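PDB 2I6X: hydrolase, haloacid dehalogenase-like family from Porphyromonas gingivalis, which is a predicted hydrolase of the haloacid dehalogenase (HAD) superfamily whose substrate is not established. Local coordinates for residues Y76-I90 / N114-L127. Sequence-based numbering, arbitrary orientation. Where two conformers were deposited one is given.
Sequences YQQVYDALLGFLEEI and NPYVLDLAMSPRFL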
# COMPACT_ATOMS: atom_id res chain seq x y z
N TYR A 76 18.31 11.02 -2.38
CA TYR A 76 16.88 10.87 -2.36
C TYR A 76 16.35 10.49 -3.76
O TYR A 76 15.63 9.48 -3.92
CB TYR A 76 16.20 12.15 -1.87
CG TYR A 76 14.70 12.03 -1.85
CD1 TYR A 76 14.02 11.63 -0.68
CD2 TYR A 76 13.95 12.27 -2.99
CE1 TYR A 76 12.62 11.51 -0.66
CE2 TYR A 76 12.57 12.14 -2.99
CZ TYR A 76 11.91 11.76 -1.83
OH TYR A 76 10.55 11.65 -1.86
N GLN A 77 16.73 11.30 -4.76
CA GLN A 77 16.20 11.22 -6.10
C GLN A 77 16.49 9.86 -6.73
O GLN A 77 15.64 9.27 -7.38
CB GLN A 77 16.75 12.39 -6.94
CG GLN A 77 16.17 12.52 -8.33
CD GLN A 77 16.93 11.67 -9.34
OE1 GLN A 77 18.17 11.61 -9.29
NE2 GLN A 77 16.20 11.01 -10.25
N GLN A 78 17.69 9.35 -6.50
CA GLN A 78 18.09 8.03 -7.01
C GLN A 78 17.27 6.88 -6.48
O GLN A 78 16.95 5.97 -7.23
CB GLN A 78 19.56 7.75 -6.71
CG GLN A 78 20.52 8.48 -7.62
CD GLN A 78 21.97 8.27 -7.18
OE1 GLN A 78 22.31 8.43 -6.01
NE2 GLN A 78 22.82 7.92 -8.13
N VAL A 79 16.96 6.92 -5.19
CA VAL A 79 16.25 5.81 -4.56
C VAL A 79 14.79 5.93 -4.89
O VAL A 79 14.14 4.94 -5.21
CB VAL A 79 16.46 5.77 -2.99
CG1 VAL A 79 15.60 4.67 -2.35
CG2 VAL A 79 17.92 5.58 -2.66
N TYR A 80 14.29 7.15 -4.75
CA TYR A 80 12.93 7.49 -5.18
C TYR A 80 12.64 6.95 -6.60
O TYR A 80 11.66 6.24 -6.81
CB TYR A 80 12.76 9.01 -5.17
CG TYR A 80 11.44 9.45 -5.71
CD1 TYR A 80 10.37 9.67 -4.86
CD2 TYR A 80 11.25 9.65 -7.09
CE1 TYR A 80 9.13 10.08 -5.35
CE2 TYR A 80 10.02 10.04 -7.60
CZ TYR A 80 8.95 10.25 -6.71
OH TYR A 80 7.72 10.65 -7.17
N ASP A 81 13.51 7.29 -7.55
CA ASP A 81 13.41 6.83 -8.92
C ASP A 81 13.42 5.29 -9.08
O ASP A 81 12.68 4.74 -9.91
CB ASP A 81 14.55 7.44 -9.73
CG ASP A 81 14.60 6.92 -11.15
OD1 ASP A 81 13.82 7.40 -11.98
OD2 ASP A 81 15.44 6.04 -11.42
N ALA A 82 14.26 4.60 -8.32
CA ALA A 82 14.29 3.14 -8.33
C ALA A 82 13.05 2.51 -7.70
O ALA A 82 12.48 1.56 -8.24
CB ALA A 82 15.55 2.62 -7.65
N LEU A 83 12.62 3.03 -6.55
CA LEU A 83 11.42 2.52 -5.92
C LEU A 83 10.20 2.75 -6.83
O LEU A 83 9.34 1.89 -6.97
CB LEU A 83 11.22 3.15 -4.54
CG LEU A 83 11.29 2.30 -3.25
CD1 LEU A 83 11.40 0.76 -3.39
CD2 LEU A 83 12.33 2.85 -2.30
N LEU A 84 10.14 3.90 -7.47
CA LEU A 84 9.00 4.14 -8.34
C LEU A 84 8.95 3.25 -9.61
O LEU A 84 7.94 3.25 -10.30
CB LEU A 84 8.88 5.62 -8.69
CG LEU A 84 7.81 6.26 -7.81
CD1 LEU A 84 8.19 6.43 -6.33
CD2 LEU A 84 7.60 7.57 -8.44
N GLY A 85 10.02 2.48 -9.87
CA GLY A 85 10.00 1.46 -10.91
C GLY A 85 8.97 0.37 -10.64
O GLY A 85 8.53 -0.29 -11.57
N PHE A 86 8.64 0.17 -9.37
CA PHE A 86 7.57 -0.72 -8.93
C PHE A 86 6.19 -0.37 -9.51
O PHE A 86 5.38 -1.28 -9.73
CB PHE A 86 7.43 -0.68 -7.39
CG PHE A 86 8.02 -1.87 -6.68
CD1 PHE A 86 7.34 -3.08 -6.65
CD2 PHE A 86 9.25 -1.77 -6.02
CE1 PHE A 86 7.87 -4.19 -5.95
CE2 PHE A 86 9.80 -2.88 -5.33
CZ PHE A 86 9.11 -4.08 -5.29
N LEU A 87 5.93 0.92 -9.75
CA LEU A 87 4.57 1.37 -10.05
C LEU A 87 4.26 1.32 -11.54
O LEU A 87 4.52 2.28 -12.27
CB LEU A 87 4.26 2.75 -9.43
CG LEU A 87 4.68 3.18 -8.01
CD1 LEU A 87 3.82 4.36 -7.59
CD2 LEU A 87 4.64 2.08 -6.92
N GLU A 88 3.70 0.20 -11.99
CA GLU A 88 3.51 -0.07 -13.41
C GLU A 88 2.23 0.55 -13.96
O GLU A 88 2.21 1.00 -15.09
CB GLU A 88 3.57 -1.58 -13.67
CG GLU A 88 3.82 -2.01 -15.13
CD GLU A 88 2.53 -2.41 -15.83
OE1 GLU A 88 2.48 -2.43 -17.09
OE2 GLU A 88 1.55 -2.70 -15.10
N GLU A 89 1.16 0.57 -13.15
CA GLU A 89 -0.04 1.32 -13.50
C GLU A 89 -0.84 1.81 -12.30
O GLU A 89 -1.27 1.02 -11.46
CB GLU A 89 -0.99 0.53 -14.41
CG GLU A 89 -2.30 1.33 -14.61
CD GLU A 89 -3.29 0.74 -15.61
OE1 GLU A 89 -3.56 -0.49 -15.57
OE2 GLU A 89 -3.85 1.54 -16.41
N ILE A 90 -1.05 3.12 -12.25
CA ILE A 90 -1.96 3.71 -11.30
C ILE A 90 -3.36 3.69 -11.93
O ILE A 90 -3.64 4.45 -12.88
CB ILE A 90 -1.46 5.11 -10.89
CG1 ILE A 90 -0.03 5.00 -10.31
CG2 ILE A 90 -2.44 5.77 -9.93
CD1 ILE A 90 0.81 6.29 -10.27
N ASN A 114 6.16 3.25 1.73
CA ASN A 114 7.33 3.94 2.17
C ASN A 114 7.09 5.43 1.92
O ASN A 114 6.15 5.77 1.22
CB ASN A 114 8.52 3.40 1.41
CG ASN A 114 8.34 3.52 -0.07
OD1 ASN A 114 8.46 4.62 -0.64
ND2 ASN A 114 8.05 2.41 -0.72
N PRO A 115 7.90 6.32 2.53
CA PRO A 115 7.78 7.78 2.31
C PRO A 115 7.84 8.28 0.85
O PRO A 115 7.25 9.32 0.56
CB PRO A 115 8.99 8.35 3.07
CG PRO A 115 9.30 7.35 4.04
CD PRO A 115 8.95 6.01 3.50
N TYR A 116 8.58 7.58 -0.02
CA TYR A 116 8.73 7.96 -1.43
C TYR A 116 7.39 7.83 -2.15
O TYR A 116 6.95 8.77 -2.82
CB TYR A 116 9.77 7.10 -2.15
CG TYR A 116 11.13 7.06 -1.50
CD1 TYR A 116 12.04 8.11 -1.66
CD2 TYR A 116 11.52 5.96 -0.72
CE1 TYR A 116 13.29 8.07 -1.06
CE2 TYR A 116 12.77 5.92 -0.12
CZ TYR A 116 13.65 6.97 -0.29
OH TYR A 116 14.88 6.91 0.30
N VAL A 117 6.75 6.68 -2.01
CA VAL A 117 5.47 6.45 -2.67
C VAL A 117 4.44 7.44 -2.13
O VAL A 117 3.65 8.00 -2.87
CB VAL A 117 5.01 4.96 -2.54
CG1 VAL A 117 3.59 4.76 -3.07
CG2 VAL A 117 5.97 4.07 -3.32
N LEU A 118 4.51 7.69 -0.83
CA LEU A 118 3.64 8.66 -0.19
C LEU A 118 3.88 10.08 -0.68
O LEU A 118 2.91 10.82 -0.88
CB LEU A 118 3.78 8.58 1.32
CG LEU A 118 2.98 7.48 2.00
CD1 LEU A 118 3.12 7.62 3.52
CD2 LEU A 118 1.50 7.52 1.56
N ASP A 119 5.14 10.47 -0.89
CA ASP A 119 5.44 11.74 -1.53
C ASP A 119 4.75 11.81 -2.91
O ASP A 119 4.17 12.85 -3.27
CB ASP A 119 6.96 11.99 -1.61
CG ASP A 119 7.61 12.33 -0.23
OD1 ASP A 119 6.89 12.46 0.80
OD2 ASP A 119 8.86 12.45 -0.15
N LEU A 120 4.81 10.74 -3.69
CA LEU A 120 4.16 10.72 -5.01
C LEU A 120 2.64 10.82 -4.88
O LEU A 120 1.98 11.62 -5.55
CB LEU A 120 4.54 9.48 -5.84
CG LEU A 120 3.65 9.33 -7.10
CD1 LEU A 120 3.74 10.52 -8.06
CD2 LEU A 120 3.87 8.01 -7.84
N ALA A 121 2.09 9.98 -4.00
CA ALA A 121 0.66 9.88 -3.78
C ALA A 121 0.00 11.16 -3.26
O ALA A 121 -1.17 11.37 -3.49
CB ALA A 121 0.35 8.70 -2.84
N MSE A 122 0.77 12.00 -2.57
CA MSE A 122 0.22 13.22 -2.01
C MSE A 122 0.56 14.45 -2.86
O MSE A 122 0.40 15.58 -2.41
CB MSE A 122 0.65 13.39 -0.55
CG MSE A 122 0.22 12.23 0.36
SE MSE A 122 -1.73 12.02 0.48
CE MSE A 122 -2.05 13.56 1.67
N SER A 123 1.04 14.21 -4.08
CA SER A 123 1.30 15.27 -5.04
C SER A 123 0.16 15.38 -6.07
O SER A 123 -0.69 14.50 -6.15
CB SER A 123 2.66 15.08 -5.71
OG SER A 123 2.61 14.09 -6.71
N PRO A 124 0.12 16.50 -6.83
CA PRO A 124 -0.84 16.57 -7.94
C PRO A 124 -0.41 15.80 -9.21
O PRO A 124 -1.03 15.97 -10.27
CB PRO A 124 -0.95 18.08 -8.20
CG PRO A 124 0.39 18.65 -7.77
CD PRO A 124 0.89 17.75 -6.65
N ARG A 125 0.59 14.94 -9.09
CA ARG A 125 1.08 14.14 -10.22
C ARG A 125 0.71 12.67 -10.06
O ARG A 125 1.12 11.83 -10.87
CB ARG A 125 2.60 14.27 -10.30
CG ARG A 125 3.04 15.71 -10.35
CD ARG A 125 2.21 16.50 -11.38
NE ARG A 125 2.80 17.81 -11.61
CZ ARG A 125 2.38 18.68 -12.53
NH1 ARG A 125 3.00 19.84 -12.65
NH2 ARG A 125 1.35 18.38 -13.32
N PHE A 126 -0.04 12.36 -9.02
CA PHE A 126 -0.38 10.97 -8.77
C PHE A 126 -1.39 10.45 -9.81
O PHE A 126 -1.20 9.37 -10.33
CB PHE A 126 -0.87 10.81 -7.33
CG PHE A 126 -1.26 9.40 -6.97
CD1 PHE A 126 -0.37 8.35 -7.12
CD2 PHE A 126 -2.53 9.14 -6.44
CE1 PHE A 126 -0.73 7.08 -6.77
CE2 PHE A 126 -2.90 7.88 -6.10
CZ PHE A 126 -2.02 6.84 -6.25
N LEU A 127 -2.40 11.25 -10.13
CA LEU A 127 -3.50 10.87 -11.03
C LEU A 127 -3.79 11.96 -12.04
O LEU A 127 -3.60 13.15 -11.75
CB LEU A 127 -4.78 10.61 -10.25
CG LEU A 127 -4.92 9.26 -9.52
CD1 LEU A 127 -5.88 9.39 -8.38
CD2 LEU A 127 -5.39 8.19 -10.49
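Tyr116 pushes its ring as a knob into a hole on helix 76-83 formed by Tyr76, Val79, Tyr80 and Leu83. Its CE1 lies over one face of the Tyr76 ring, near that ring's periphery, 3.5 Å from Tyr76 CE1; the two rings meet obliquely, planes at 47°. Leu83 CD2 meets Tyr116 CD2 at 3.6 Å, and Val79 CG1 touches the phenol end. Further along, Leu120 CD2 packs against Leu84 CD2 and, at 3.7 Å, Leu87 CD1, while the Tyr80 hydroxyl rests against Leu120 CB. Ile90 closes the apolar seam: its CG2, anti to the backbone N, sits over the face of the Phe126 ring in a CH-pi contact, 4.1 Å from the centroid, and also reaches Leu127 CD2. The hydrogen bond between the segments starts near the beginning of helix 76-83, where Tyr76 OH donates to the anti lone pair of Asp119 OD2, on the side away from OD1, at 2.5 Å. Within 114-127, Asn114 OD1 N-caps helix 115-121 by accepting from Val117 N at 3.0 Å. The two helices cross at -81°, their axes 9.7 Å apart. Helix 115-121 follows strand 106-111 of the parallel HAD core sheet, whereas 76-83 packs with 21-30 and 59-70 in a helical bundle, probably the C1-type cap, so the contact joins cap to core; Phe62 and Leu52 also touch Tyr116, and strand 87-90 pairs antiparallel with 17-19.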